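Local coordinates for protein peptide chain release factor subunit 1 (Aeropyrum pernix, PDB 3AGK) that probably directs the termination of translation, recognising all three stop codons and promoting release of the finished peptide, as a member of the eukaryotic release factor 1 family, at residues N140-I145 against G217-V222; K167-F172 against F199-E204; L209-A214 against Y239-L244; G221-G226 against I247-L252. One frame throughout, in Å; residues are numbered along the deposited sequence.

Interaction 1. Residues N140-I145 against G217-V222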
loop_
_atom_site.group_PDB
_atom_site.type_symbol
_atom_site.label_atom_id
_atom_site.label_comp_id
_atom_site.label_asym_id
_atom_site.label_seq_id
_atom_site.Cartn_x
_atom_site.Cartn_y
_atom_site.Cartn_z
ATOM N N ASN A 140 -0.965 5.545 8.775
ATOM C CA ASN A 140 -2.394 5.762 8.750
ATOM C C ASN A 140 -2.684 7.048 7.994
ATOM O O ASN A 140 -3.117 8.034 8.584
ATOM C CB ASN A 140 -2.946 5.845 10.172
ATOM C CG ASN A 140 -2.908 4.507 10.895
ATOM O OD1 ASN A 140 -3.076 4.443 12.115
ATOM N ND2 ASN A 140 -2.692 3.430 10.141
ATOM N N ASN A 141 -2.424 7.046 6.690
ATOM C CA ASN A 141 -2.652 8.237 5.882
ATOM C C ASN A 141 -3.408 7.983 4.576
ATOM O O ASN A 141 -3.245 8.713 3.603
ATOM C CB ASN A 141 -1.327 8.948 5.590
ATOM C CG ASN A 141 -0.404 8.132 4.711
ATOM O OD1 ASN A 141 0.697 8.574 4.391
ATOM N ND2 ASN A 141 -0.846 6.944 4.308
ATOM N N ALA A 142 -4.233 6.946 4.553
ATOM C CA ALA A 142 -4.938 6.583 3.328
ATOM C C ALA A 142 -6.167 7.466 3.070
ATOM O O ALA A 142 -6.924 7.812 3.991
ATOM C CB ALA A 142 -5.331 5.114 3.363
ATOM N N ILE A 143 -6.339 7.822 1.805
ATOM C CA ILE A 143 -7.525 8.519 1.326
ATOM C C ILE A 143 -8.279 7.663 0.300
ATOM O O ILE A 143 -7.688 7.178 -0.676
ATOM C CB ILE A 143 -7.133 9.848 0.659
ATOM C CG1 ILE A 143 -6.349 10.717 1.652
ATOM C CG2 ILE A 143 -8.367 10.558 0.080
ATOM C CD1 ILE A 143 -7.153 11.099 2.881
ATOM N N GLY A 144 -9.575 7.463 0.539
ATOM C CA GLY A 144 -10.447 6.792 -0.412
ATOM C C GLY A 144 -11.000 7.832 -1.372
ATOM O O GLY A 144 -11.187 8.986 -1.014
ATOM N N ILE A 145 -11.222 7.439 -2.614
ATOM C CA ILE A 145 -11.793 8.341 -3.608
ATOM C C ILE A 145 -12.921 7.620 -4.347
ATOM O O ILE A 145 -12.748 6.475 -4.799
ATOM C CB ILE A 145 -10.738 8.804 -4.620
ATOM C CG1 ILE A 145 -9.491 9.295 -3.883
ATOM C CG2 ILE A 145 -11.314 9.894 -5.569
ATOM C CD1 ILE A 145 -8.229 8.973 -4.610
ATOM N N GLY A 217 -8.310 2.073 11.092
ATOM C CA GLY A 217 -7.721 3.380 11.365
ATOM C C GLY A 217 -6.797 3.920 10.281
ATOM O O GLY A 217 -6.318 5.050 10.353
ATOM N N VAL A 218 -6.547 3.090 9.279
ATOM C CA VAL A 218 -5.731 3.434 8.131
ATOM C C VAL A 218 -6.360 4.514 7.240
ATOM O O VAL A 218 -5.657 5.376 6.700
ATOM C CB VAL A 218 -5.503 2.185 7.275
ATOM C CG1 VAL A 218 -4.922 2.566 5.939
ATOM C CG2 VAL A 218 -4.608 1.204 8.010
ATOM N N LEU A 219 -7.677 4.452 7.058
ATOM C CA LEU A 219 -8.360 5.424 6.211
ATOM C C LEU A 219 -8.638 6.689 6.996
ATOM O O LEU A 219 -9.318 6.646 8.016
ATOM C CB LEU A 219 -9.683 4.864 5.667
ATOM C CG LEU A 219 -10.229 5.496 4.382
ATOM C CD1 LEU A 219 -9.252 5.258 3.227
ATOM C CD2 LEU A 219 -11.629 4.930 4.019
ATOM N N LYS A 220 -8.135 7.816 6.503
ATOM C CA LYS A 220 -8.341 9.096 7.169
ATOM C C LYS A 220 -9.411 9.971 6.510
ATOM O O LYS A 220 -9.932 10.899 7.126
ATOM C CB LYS A 220 -7.017 9.863 7.276
ATOM C CG LYS A 220 -6.010 9.200 8.215
ATOM C CD LYS A 220 -6.344 9.444 9.685
ATOM C CE LYS A 220 -5.378 10.467 10.304
ATOM N NZ LYS A 220 -5.640 10.745 11.750
ATOM N N GLY A 221 -9.743 9.682 5.259
ATOM C CA GLY A 221 -10.716 10.500 4.565
ATOM C C GLY A 221 -11.214 9.894 3.279
ATOM O O GLY A 221 -10.647 8.915 2.788
ATOM N N VAL A 222 -12.269 10.492 2.726
ATOM C CA VAL A 222 -12.812 10.057 1.441
ATOM C C VAL A 222 -13.117 11.272 0.605
ATOM O O VAL A 222 -13.757 12.215 1.069
ATOM C CB VAL A 222 -14.099 9.221 1.609
ATOM C CG1 VAL A 222 -14.688 8.819 0.229
ATOM C CG2 VAL A 222 -13.810 7.989 2.477
#

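Interaction 2. Residues K167-F172 against F199-E204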
loop_
_atom_site.group_PDB
_atom_site.type_symbol
_atom_site.label_atom_id
_atom_site.label_comp_id
_atom_site.label_asym_id
_atom_site.label_seq_id
_atom_site.Cartn_x
_atom_site.Cartn_y
_atom_site.Cartn_z
ATOM N N LYS A 167 -11.832 -0.381 -8.074
ATOM C CA LYS A 167 -13.001 -0.904 -8.755
ATOM C C LYS A 167 -13.575 0.163 -9.680
ATOM O O LYS A 167 -13.594 1.358 -9.341
ATOM C CB LYS A 167 -14.064 -1.304 -7.730
ATOM C CG LYS A 167 -15.279 -1.996 -8.331
ATOM C CD LYS A 167 -15.023 -3.477 -8.510
ATOM C CE LYS A 167 -16.116 -4.125 -9.340
ATOM N NZ LYS A 167 -16.155 -5.597 -9.132
ATOM N N GLU A 168 -14.028 -0.280 -10.848
ATOM C CA GLU A 168 -14.832 0.534 -11.751
ATOM C C GLU A 168 -16.208 -0.126 -11.931
ATOM O O GLU A 168 -16.315 -1.352 -11.921
ATOM C CB GLU A 168 -14.116 0.722 -13.096
ATOM C CG GLU A 168 -12.786 1.493 -12.957
ATOM C CD GLU A 168 -12.255 2.038 -14.272
ATOM O OE1 GLU A 168 -12.833 3.020 -14.795
ATOM O OE2 GLU A 168 -11.248 1.493 -14.774
ATOM N N LEU A 169 -17.256 0.684 -12.071
ATOM C CA LEU A 169 -18.619 0.173 -12.143
ATOM C C LEU A 169 -19.340 0.920 -13.224
ATOM O O LEU A 169 -19.057 2.101 -13.459
ATOM C CB LEU A 169 -19.371 0.398 -10.830
ATOM C CG LEU A 169 -18.938 -0.312 -9.549
ATOM C CD1 LEU A 169 -17.934 0.522 -8.781
ATOM C CD2 LEU A 169 -20.148 -0.561 -8.681
ATOM N N GLU A 170 -20.275 0.224 -13.869
ATOM C CA GLU A 170 -21.154 0.789 -14.888
ATOM C C GLU A 170 -22.603 0.425 -14.593
ATOM O O GLU A 170 -22.890 -0.638 -14.023
ATOM C CB GLU A 170 -20.843 0.205 -16.265
ATOM C CG GLU A 170 -19.400 0.199 -16.663
ATOM C CD GLU A 170 -19.242 0.363 -18.161
ATOM O OE1 GLU A 170 -19.276 -0.658 -18.887
ATOM O OE2 GLU A 170 -19.101 1.525 -18.610
ATOM N N GLY A 171 -23.510 1.291 -15.032
ATOM C CA GLY A 171 -24.933 1.039 -14.945
ATOM C C GLY A 171 -25.623 1.420 -16.240
ATOM O O GLY A 171 -25.081 2.176 -17.057
ATOM N N PHE A 172 -26.823 0.884 -16.440
ATOM C CA PHE A 172 -27.642 1.292 -17.569
ATOM C C PHE A 172 -28.572 2.416 -17.135
ATOM O O PHE A 172 -29.267 2.302 -16.122
ATOM C CB PHE A 172 -28.451 0.119 -18.120
ATOM C CG PHE A 172 -29.291 0.478 -19.314
ATOM C CD1 PHE A 172 -28.698 0.753 -20.536
ATOM C CD2 PHE A 172 -30.662 0.561 -19.209
ATOM C CE1 PHE A 172 -29.459 1.095 -21.632
ATOM C CE2 PHE A 172 -31.436 0.894 -20.306
ATOM C CZ PHE A 172 -30.828 1.169 -21.517
ATOM N N PHE A 199 -26.580 3.870 -7.634
ATOM C CA PHE A 199 -25.945 4.533 -6.491
ATOM C C PHE A 199 -25.828 3.613 -5.296
ATOM O O PHE A 199 -24.885 3.733 -4.517
ATOM C CB PHE A 199 -26.692 5.807 -6.095
ATOM C CG PHE A 199 -26.426 6.966 -7.006
ATOM C CD1 PHE A 199 -25.445 6.874 -8.005
ATOM C CD2 PHE A 199 -27.146 8.143 -6.878
ATOM C CE1 PHE A 199 -25.197 7.939 -8.860
ATOM C CE2 PHE A 199 -26.903 9.221 -7.733
ATOM C CZ PHE A 199 -25.914 9.118 -8.726
ATOM N N LYS A 200 -26.786 2.699 -5.145
ATOM C CA LYS A 200 -26.718 1.709 -4.077
ATOM C C LYS A 200 -25.609 0.702 -4.335
ATOM O O LYS A 200 -24.910 0.308 -3.411
ATOM C CB LYS A 200 -28.062 0.979 -3.888
ATOM C CG LYS A 200 -29.077 1.768 -3.055
ATOM C CD LYS A 200 -30.522 1.252 -3.243
ATOM C CE LYS A 200 -31.510 2.183 -2.540
ATOM N NZ LYS A 200 -32.937 1.778 -2.689
ATOM N N LYS A 201 -25.478 0.268 -5.584
ATOM C CA LYS A 201 -24.364 -0.587 -5.981
ATOM C C LYS A 201 -23.011 0.113 -5.687
ATOM O O LYS A 201 -22.133 -0.465 -5.063
ATOM C CB LYS A 201 -24.480 -0.941 -7.464
ATOM C CG LYS A 201 -23.590 -2.090 -7.928
ATOM C CD LYS A 201 -23.640 -2.252 -9.457
ATOM C CE LYS A 201 -25.033 -1.927 -10.015
ATOM N NZ LYS A 201 -25.061 -1.753 -11.512
ATOM N N VAL A 202 -22.859 1.358 -6.135
ATOM C CA VAL A 202 -21.643 2.129 -5.874
ATOM C C VAL A 202 -21.410 2.263 -4.374
ATOM O O VAL A 202 -20.302 2.018 -3.883
ATOM C CB VAL A 202 -21.721 3.522 -6.522
ATOM C CG1 VAL A 202 -20.417 4.359 -6.256
ATOM C CG2 VAL A 202 -21.981 3.371 -8.017
ATOM N N GLY A 203 -22.464 2.632 -3.650
ATOM C CA GLY A 203 -22.398 2.753 -2.202
ATOM C C GLY A 203 -21.935 1.487 -1.512
ATOM O O GLY A 203 -21.033 1.521 -0.668
ATOM N N GLU A 204 -22.560 0.363 -1.866
ATOM C CA GLU A 204 -22.159 -0.941 -1.338
ATOM C C GLU A 204 -20.729 -1.342 -1.706
ATOM O O GLU A 204 -19.960 -1.801 -0.861
ATOM C CB GLU A 204 -23.121 -2.022 -1.822
ATOM C CG GLU A 204 -24.412 -2.072 -1.038
ATOM C CD GLU A 204 -25.427 -3.012 -1.674
ATOM O OE1 GLU A 204 -25.010 -3.811 -2.543
ATOM O OE2 GLU A 204 -26.626 -2.927 -1.315
#

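Interaction 3. Residues L209-A214 against Y239-L244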
loop_
_atom_site.group_PDB
_atom_site.type_symbol
_atom_site.label_atom_id
_atom_site.label_comp_id
_atom_site.label_asym_id
_atom_site.label_seq_id
_atom_site.Cartn_x
_atom_site.Cartn_y
_atom_site.Cartn_z
ATOM N N LEU A 209 -15.125 -1.946 0.193
ATOM C CA LEU A 209 -13.703 -1.688 -0.025
ATOM C C LEU A 209 -13.072 -0.775 1.025
ATOM O O LEU A 209 -11.929 -0.979 1.415
ATOM C CB LEU A 209 -13.482 -1.111 -1.420
ATOM C CG LEU A 209 -13.770 -2.109 -2.546
ATOM C CD1 LEU A 209 -13.937 -1.382 -3.856
ATOM C CD2 LEU A 209 -12.656 -3.165 -2.632
ATOM N N LEU A 210 -13.816 0.223 1.491
ATOM C CA LEU A 210 -13.211 1.307 2.268
ATOM C C LEU A 210 -13.449 1.211 3.780
ATOM O O LEU A 210 -12.579 1.579 4.577
ATOM C CB LEU A 210 -13.676 2.674 1.735
ATOM C CG LEU A 210 -12.868 3.462 0.683
ATOM C CD1 LEU A 210 -11.690 2.697 0.068
ATOM C CD2 LEU A 210 -13.761 4.095 -0.401
ATOM N N VAL A 211 -14.611 0.707 4.178
ATOM C CA VAL A 211 -14.946 0.622 5.604
ATOM C C VAL A 211 -13.959 -0.203 6.459
ATOM O O VAL A 211 -13.638 0.187 7.574
ATOM C CB VAL A 211 -16.396 0.132 5.825
ATOM C CG1 VAL A 211 -16.603 -0.338 7.285
ATOM C CG2 VAL A 211 -17.397 1.225 5.424
ATOM N N PRO A 212 -13.486 -1.353 5.953
ATOM C CA PRO A 212 -12.493 -2.072 6.765
ATOM C C PRO A 212 -11.248 -1.212 7.011
ATOM O O PRO A 212 -10.719 -1.181 8.123
ATOM C CB PRO A 212 -12.135 -3.276 5.896
ATOM C CG PRO A 212 -13.337 -3.480 5.023
ATOM C CD PRO A 212 -13.865 -2.101 4.742
ATOM N N LEU A 213 -10.796 -0.518 5.972
ATOM C CA LEU A 213 -9.679 0.404 6.091
ATOM C C LEU A 213 -9.961 1.463 7.154
ATOM O O LEU A 213 -9.091 1.784 7.965
ATOM C CB LEU A 213 -9.393 1.055 4.742
ATOM C CG LEU A 213 -8.436 0.296 3.816
ATOM C CD1 LEU A 213 -8.702 -1.204 3.831
ATOM C CD2 LEU A 213 -8.494 0.840 2.395
ATOM N N ALA A 214 -11.183 1.993 7.158
ATOM C CA ALA A 214 -11.562 3.027 8.111
ATOM C C ALA A 214 -11.598 2.460 9.524
ATOM O O ALA A 214 -11.262 3.147 10.501
ATOM C CB ALA A 214 -12.905 3.628 7.745
ATOM N N TYR A 239 -26.531 6.026 0.314
ATOM C CA TYR A 239 -25.664 5.080 -0.384
ATOM C C TYR A 239 -24.385 4.745 0.362
ATOM O O TYR A 239 -24.001 3.572 0.472
ATOM C CB TYR A 239 -25.379 5.604 -1.790
ATOM C CG TYR A 239 -26.680 6.032 -2.451
ATOM C CD1 TYR A 239 -26.953 7.369 -2.706
ATOM C CD2 TYR A 239 -27.665 5.087 -2.760
ATOM C CE1 TYR A 239 -28.169 7.755 -3.283
ATOM C CE2 TYR A 239 -28.871 5.461 -3.351
ATOM C CZ TYR A 239 -29.117 6.794 -3.601
ATOM O OH TYR A 239 -30.299 7.174 -4.174
ATOM N N LEU A 240 -23.733 5.772 0.881
ATOM C CA LEU A 240 -22.429 5.608 1.496
ATOM C C LEU A 240 -22.578 5.242 2.970
ATOM O O LEU A 240 -23.269 5.935 3.719
ATOM C CB LEU A 240 -21.644 6.904 1.347
ATOM C CG LEU A 240 -20.121 6.824 1.315
ATOM C CD1 LEU A 240 -19.668 5.864 0.227
ATOM C CD2 LEU A 240 -19.522 8.221 1.115
ATOM N N ASP A 241 -21.947 4.142 3.381
ATOM C CA ASP A 241 -21.906 3.765 4.795
ATOM C C ASP A 241 -21.546 4.967 5.681
ATOM O O ASP A 241 -20.655 5.745 5.352
ATOM C CB ASP A 241 -20.904 2.624 5.029
ATOM C CG ASP A 241 -20.890 2.137 6.484
ATOM O OD1 ASP A 241 -21.291 0.982 6.728
ATOM O OD2 ASP A 241 -20.482 2.899 7.387
ATOM N N TYR A 242 -22.238 5.095 6.809
ATOM C CA TYR A 242 -22.029 6.201 7.735
ATOM C C TYR A 242 -20.586 6.329 8.244
ATOM O O TYR A 242 -20.121 7.445 8.490
ATOM C CB TYR A 242 -22.989 6.097 8.927
ATOM C CG TYR A 242 -22.613 5.025 9.931
ATOM C CD1 TYR A 242 -22.975 3.696 9.732
ATOM C CD2 TYR A 242 -21.910 5.344 11.085
ATOM C CE1 TYR A 242 -22.638 2.708 10.657
ATOM C CE2 TYR A 242 -21.569 4.367 12.014
ATOM C CZ TYR A 242 -21.933 3.051 11.793
ATOM O OH TYR A 242 -21.596 2.084 12.712
ATOM N N ARG A 243 -19.882 5.205 8.418
ATOM C CA ARG A 243 -18.464 5.270 8.804
ATOM C C ARG A 243 -17.645 6.038 7.782
ATOM O O ARG A 243 -16.672 6.697 8.141
ATOM C CB ARG A 243 -17.848 3.888 9.008
ATOM C CG ARG A 243 -18.383 3.156 10.212
ATOM C CD ARG A 243 -19.264 2.028 9.768
ATOM N NE ARG A 243 -18.690 0.733 10.088
ATOM C CZ ARG A 243 -19.174 -0.414 9.633
ATOM N NH1 ARG A 243 -18.605 -1.563 9.966
ATOM N NH2 ARG A 243 -20.225 -0.407 8.833
ATOM N N LEU A 244 -18.033 5.948 6.510
ATOM C CA LEU A 244 -17.334 6.698 5.472
ATOM C C LEU A 244 -17.854 8.134 5.396
ATOM O O LEU A 244 -17.098 9.085 5.148
ATOM C CB LEU A 244 -17.485 6.008 4.121
ATOM C CG LEU A 244 -16.885 4.606 4.014
ATOM C CD1 LEU A 244 -16.913 4.137 2.568
ATOM C CD2 LEU A 244 -15.462 4.605 4.543
#

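Interaction 4. Residues G221-G226 against I247-L252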
loop_
_atom_site.group_PDB
_atom_site.type_symbol
_atom_site.label_atom_id
_atom_site.label_comp_id
_atom_site.label_asym_id
_atom_site.label_seq_id
_atom_site.Cartn_x
_atom_site.Cartn_y
_atom_site.Cartn_z
ATOM N N GLY A 221 -9.743 9.682 5.259
ATOM C CA GLY A 221 -10.716 10.500 4.565
ATOM C C GLY A 221 -11.214 9.894 3.279
ATOM O O GLY A 221 -10.647 8.915 2.788
ATOM N N VAL A 222 -12.269 10.492 2.726
ATOM C CA VAL A 222 -12.812 10.057 1.441
ATOM C C VAL A 222 -13.117 11.272 0.605
ATOM O O VAL A 222 -13.757 12.215 1.069
ATOM C CB VAL A 222 -14.099 9.221 1.609
ATOM C CG1 VAL A 222 -14.688 8.819 0.229
ATOM C CG2 VAL A 222 -13.810 7.989 2.477
ATOM N N ILE A 223 -12.623 11.275 -0.620
ATOM C CA ILE A 223 -12.967 12.334 -1.548
ATOM C C ILE A 223 -14.075 11.809 -2.442
ATOM O O ILE A 223 -13.967 10.707 -3.011
ATOM C CB ILE A 223 -11.763 12.720 -2.417
ATOM C CG1 ILE A 223 -10.667 13.365 -1.559
ATOM C CG2 ILE A 223 -12.195 13.672 -3.533
ATOM C CD1 ILE A 223 -9.319 13.452 -2.266
ATOM N N VAL A 224 -15.151 12.572 -2.560
ATOM C CA VAL A 224 -16.151 12.239 -3.572
ATOM C C VAL A 224 -16.035 13.275 -4.694
ATOM O O VAL A 224 -16.063 14.472 -4.440
ATOM C CB VAL A 224 -17.610 12.159 -3.004
ATOM C CG1 VAL A 224 -18.622 11.872 -4.135
ATOM C CG2 VAL A 224 -17.698 11.105 -1.928
ATOM N N ALA A 225 -15.873 12.795 -5.924
ATOM C CA ALA A 225 -15.703 13.658 -7.094
ATOM C C ALA A 225 -16.593 13.189 -8.236
ATOM O O ALA A 225 -17.207 12.140 -8.160
ATOM C CB ALA A 225 -14.259 13.653 -7.551
ATOM N N GLY A 226 -16.622 13.965 -9.305
ATOM C CA GLY A 226 -17.365 13.573 -10.483
ATOM C C GLY A 226 -17.818 14.795 -11.248
ATOM O O GLY A 226 -17.724 15.926 -10.754
ATOM N N ILE A 247 -16.060 10.795 7.522
ATOM C CA ILE A 247 -14.720 11.277 7.164
ATOM C C ILE A 247 -14.665 11.723 5.714
ATOM O O ILE A 247 -13.613 11.690 5.070
ATOM C CB ILE A 247 -13.639 10.203 7.408
ATOM C CG1 ILE A 247 -13.976 8.931 6.637
ATOM C CG2 ILE A 247 -13.513 9.891 8.911
ATOM C CD1 ILE A 247 -12.877 7.904 6.678
ATOM N N LEU A 248 -15.823 12.116 5.201
ATOM C CA LEU A 248 -15.917 12.674 3.869
ATOM C C LEU A 248 -15.196 14.017 3.882
ATOM O O LEU A 248 -15.370 14.806 4.818
ATOM C CB LEU A 248 -17.388 12.881 3.512
ATOM C CG LEU A 248 -17.837 12.229 2.213
ATOM C CD1 LEU A 248 -17.159 12.900 1.027
ATOM C CD2 LEU A 248 -17.533 10.738 2.240
ATOM N N ALA A 249 -14.378 14.283 2.865
ATOM C CA ALA A 249 -13.774 15.603 2.755
ATOM C C ALA A 249 -14.917 16.588 2.561
ATOM O O ALA A 249 -15.899 16.287 1.880
ATOM C CB ALA A 249 -12.726 15.682 1.593
ATOM N N PRO A 250 -14.797 17.773 3.158
ATOM C CA PRO A 250 -15.931 18.702 3.208
ATOM C C PRO A 250 -16.446 19.072 1.819
ATOM O O PRO A 250 -17.648 19.185 1.623
ATOM C CB PRO A 250 -15.340 19.932 3.902
ATOM C CG PRO A 250 -13.858 19.865 3.587
ATOM C CD PRO A 250 -13.531 18.399 3.585
ATOM N N GLU A 251 -15.538 19.235 0.864
ATOM C CA GLU A 251 -15.873 19.797 -0.438
ATOM C C GLU A 251 -15.902 18.712 -1.510
ATOM O O GLU A 251 -14.993 17.884 -1.596
ATOM C CB GLU A 251 -14.836 20.865 -0.815
ATOM C CG GLU A 251 -15.328 21.944 -1.762
ATOM C CD GLU A 251 -15.744 23.219 -1.045
ATOM O OE1 GLU A 251 -16.265 23.131 0.088
ATOM O OE2 GLU A 251 -15.554 24.313 -1.624
ATOM N N LEU A 252 -16.949 18.724 -2.325
ATOM C CA LEU A 252 -17.064 17.804 -3.440
ATOM C C LEU A 252 -16.196 18.325 -4.564
ATOM O O LEU A 252 -16.124 19.533 -4.772
ATOM C CB LEU A 252 -18.517 17.726 -3.912
ATOM C CG LEU A 252 -19.528 17.222 -2.883
ATOM C CD1 LEU A 252 -20.892 17.079 -3.512
ATOM C CD2 LEU A 252 -19.085 15.895 -2.294
HETATM O O HOH W 1 -15.274 15.091 -1.091
#

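Interaction 1. Residues N140-I145 against G217-V222
Ala-142 to Gly-144 run parallel to Leu-219 to Val-222, the short strand axes 4.6 Å apart and inclined by 30°, with a beta bulge that leaves Lys-220 as the extra residue between the Ala-142/Leu-219 and Ile-143/Gly-221 pairs. Three backbone bonds hold the ladder: Ala-142 N to Val-218 O, Lys-220 N to Ala-142 O at 2.8 Å and nearly straight (170°), and Gly-144 N to Gly-221 O. Leu-219 carries its CG anti to the backbone N (chi1 -157°), which brings CD1 back over the partner strand, 3.5 Å from Gly-144 N. This is one of the two parallel pairings in the mixed sheet of domain 2: strand 152-159 flanks 142-149 on its other edge, and helix 188-215, ended by a Schellman motif at Gly-217, leads directly into 219-226. Ala-142 CB meets Val-218 CG1 at 3.6 Å. On the other face Ile-143 sets CD1 3.8 Å from Gly-221 N, where a side chain on Gly-221 would be tight. Beyond the ladder, Lys-220 bends at chi2 and chi3 and lays its CG against Asn-140 O at 3.1 Å, while Asn-140 ND2 touches Val-218 CG2, the two side chains crossing at about a right angle.

Interaction 2. Residues K167-F172 against F199-E204
The peptide joining Glu-170 to Gly-171 is the flat group that meets the helix, and what approaches it is the ammonium end of Lys-201: NZ lies 3.5 Å from Glu-170 O and 4.4 Å from Gly-171 CA. No aromatic ring enters between the two segments; the ring of Phe-199 belongs to another side of the helix, where it meets Tyr-239 edge-to-face. Lys-201 is exposed. It leaves the helix with CG anti to its own N (chi1 -166°), stays extended as far as CD, and then bends at chi3 (-35°), which carries NZ over to the strand's last carbonyl. Its aliphatic part does the packing: Leu-169 CD2 rests on Lys-201 CG at 3.8 Å and on CD at 4.0 Å, the two side chains sliding past each other in opposite directions. Helix and strand run almost antiparallel, at 169°, with short axes 9.5 Å apart, so the helix lies along the edge strand 162-170 of the domain 2 sheet. Between this strand and helix 188-215 comes the unmodelled loop 175-186, which holds the Gly-Gly-Gln motif that release factors of this family are thought to bring to the peptidyl transferase centre; the strand side of the contact ends a few residues before that loop, while 199-204 lies three turns into the helix that follows it. Deeper in, Leu-169 CD2 also reaches Val-202, 4.4 Å from its CG2, and Val-202 continues inward to touch Ala-153, Ile-146 and Phe-234.

Interaction 3. Residues L209-A214 against Y239-L244
Val-211 is the main bump of the helix, and its two methyls go to different places. CG2 drops into a hollow walled by Leu-244 and Asp-241, 3.7 Å from Leu-244 CG and 3.8 Å from Asp-241 CG. CG1 stands over the centre of one face of the Arg-243 guanidinium, 3.5 Å from its CZ, the two side chains crossing at about a right angle. In return Leu-244, with CG anti to its carbonyl carbon (chi1 -63°), pushes its forked end toward the helix: CD1 and CD2 both lie against Leu-210 CB, at 3.6 and 3.8 Å, and CD2 goes on to Ala-214 CB at 4.2 Å. The knob thus rests among Leu-210, Val-211 and Ala-214, neighbouring turns of one helix face. The contact joins the end of helix 188-215, kinked near Pro-212, to the short helix 242-245. Both pack on the same face of the domain 2 sheet, where Leu-219 lies beneath Leu-210, Ala-214 and Leu-244. With an alanine in place of Leu-244, both terminal methyls are gone, which would probably leave Leu-210 CB and Val-211 CG2 facing a gap between the helices. Arg-243 bends at chi2 and chi3, and its flat end is steadied at two points: NH2 makes a salt bridge to Asp-241 OD1 at 2.7 Å, weak as a hydrogen bond (126°), and NH1 makes one to Glu-215. Asp-241 occupies the N-cap position of helix 242-245; its capping bond from Arg-243 N is less certain, because OD2 is placed too close to Arg-243 CD.

Interaction 4. Residues G221-G226 against I247-L252
The loop between helix 242-245 and the short strand 253-254 docks on the edge of strand 219-226 through a single beta bridge, Val-222 with Leu-248. Val-222 N donates to Ile-247 O at 3.0 Å, a bent bond (139°) whose donor sits 31° out of the carbonyl plane; Ala-249 N answers to Val-222 O at 2.8 Å and almost straight (175°). At Pro-250 the chain swings away from the strand, and a water takes up the next donor, accepting from Val-224 N at 2.9 Å. Glu-251 O, also 2.9 Å from this water, and the more distant Ala-249 O are both placed to accept from it, though it has too few protons for every acceptor in reach. Leu-248 starts out away from the strand, but its two methyls turn back beneath the bridge. CD1 presses on Val-224 CG2 at a tight 3.5 Å, and CD2 lies 3.8 Å from Val-222 CB. Leu-252 closes the far end, its CD2 reaching Val-224 CB at 4.1 Å, and Ile-247 lays CD1 over Gly-221. Putting a serine at Leu-248 removes both methyls and would probably leave the flanks of Val-222 and Val-224 without cover on this side. Two direct bonds followed by a water imply a sheet edge briefly interrupted: the water links the strand to carbonyls of the detour until direct pairing resumes between Val-224 and Val-253.

All four contacts lie in domain 2. Interactions 1 and 4 take opposite edges of strand 219-226 and share Gly-221 and Val-222; their centres are 11 Å apart, and Gly-144 O probably accepts from Ile-223 N at 2.7 Å. Interaction 3 sits on one face of the sheet containing this strand, 10 Å from interaction 1 between centres, and meets it where Leu-219 N probably bonds to Leu-213 O at 3.2 Å. It also reaches interaction 4, with Leu-240 CD2 3.4 Å from Leu-248 CD2. Interaction 2 lies earlier on the same helix, 15 Å from interaction 3 and 20 Å from interaction 1 between centres; its strand segment is closest in sequence to the unmodelled Gly-Gly-Gln loop.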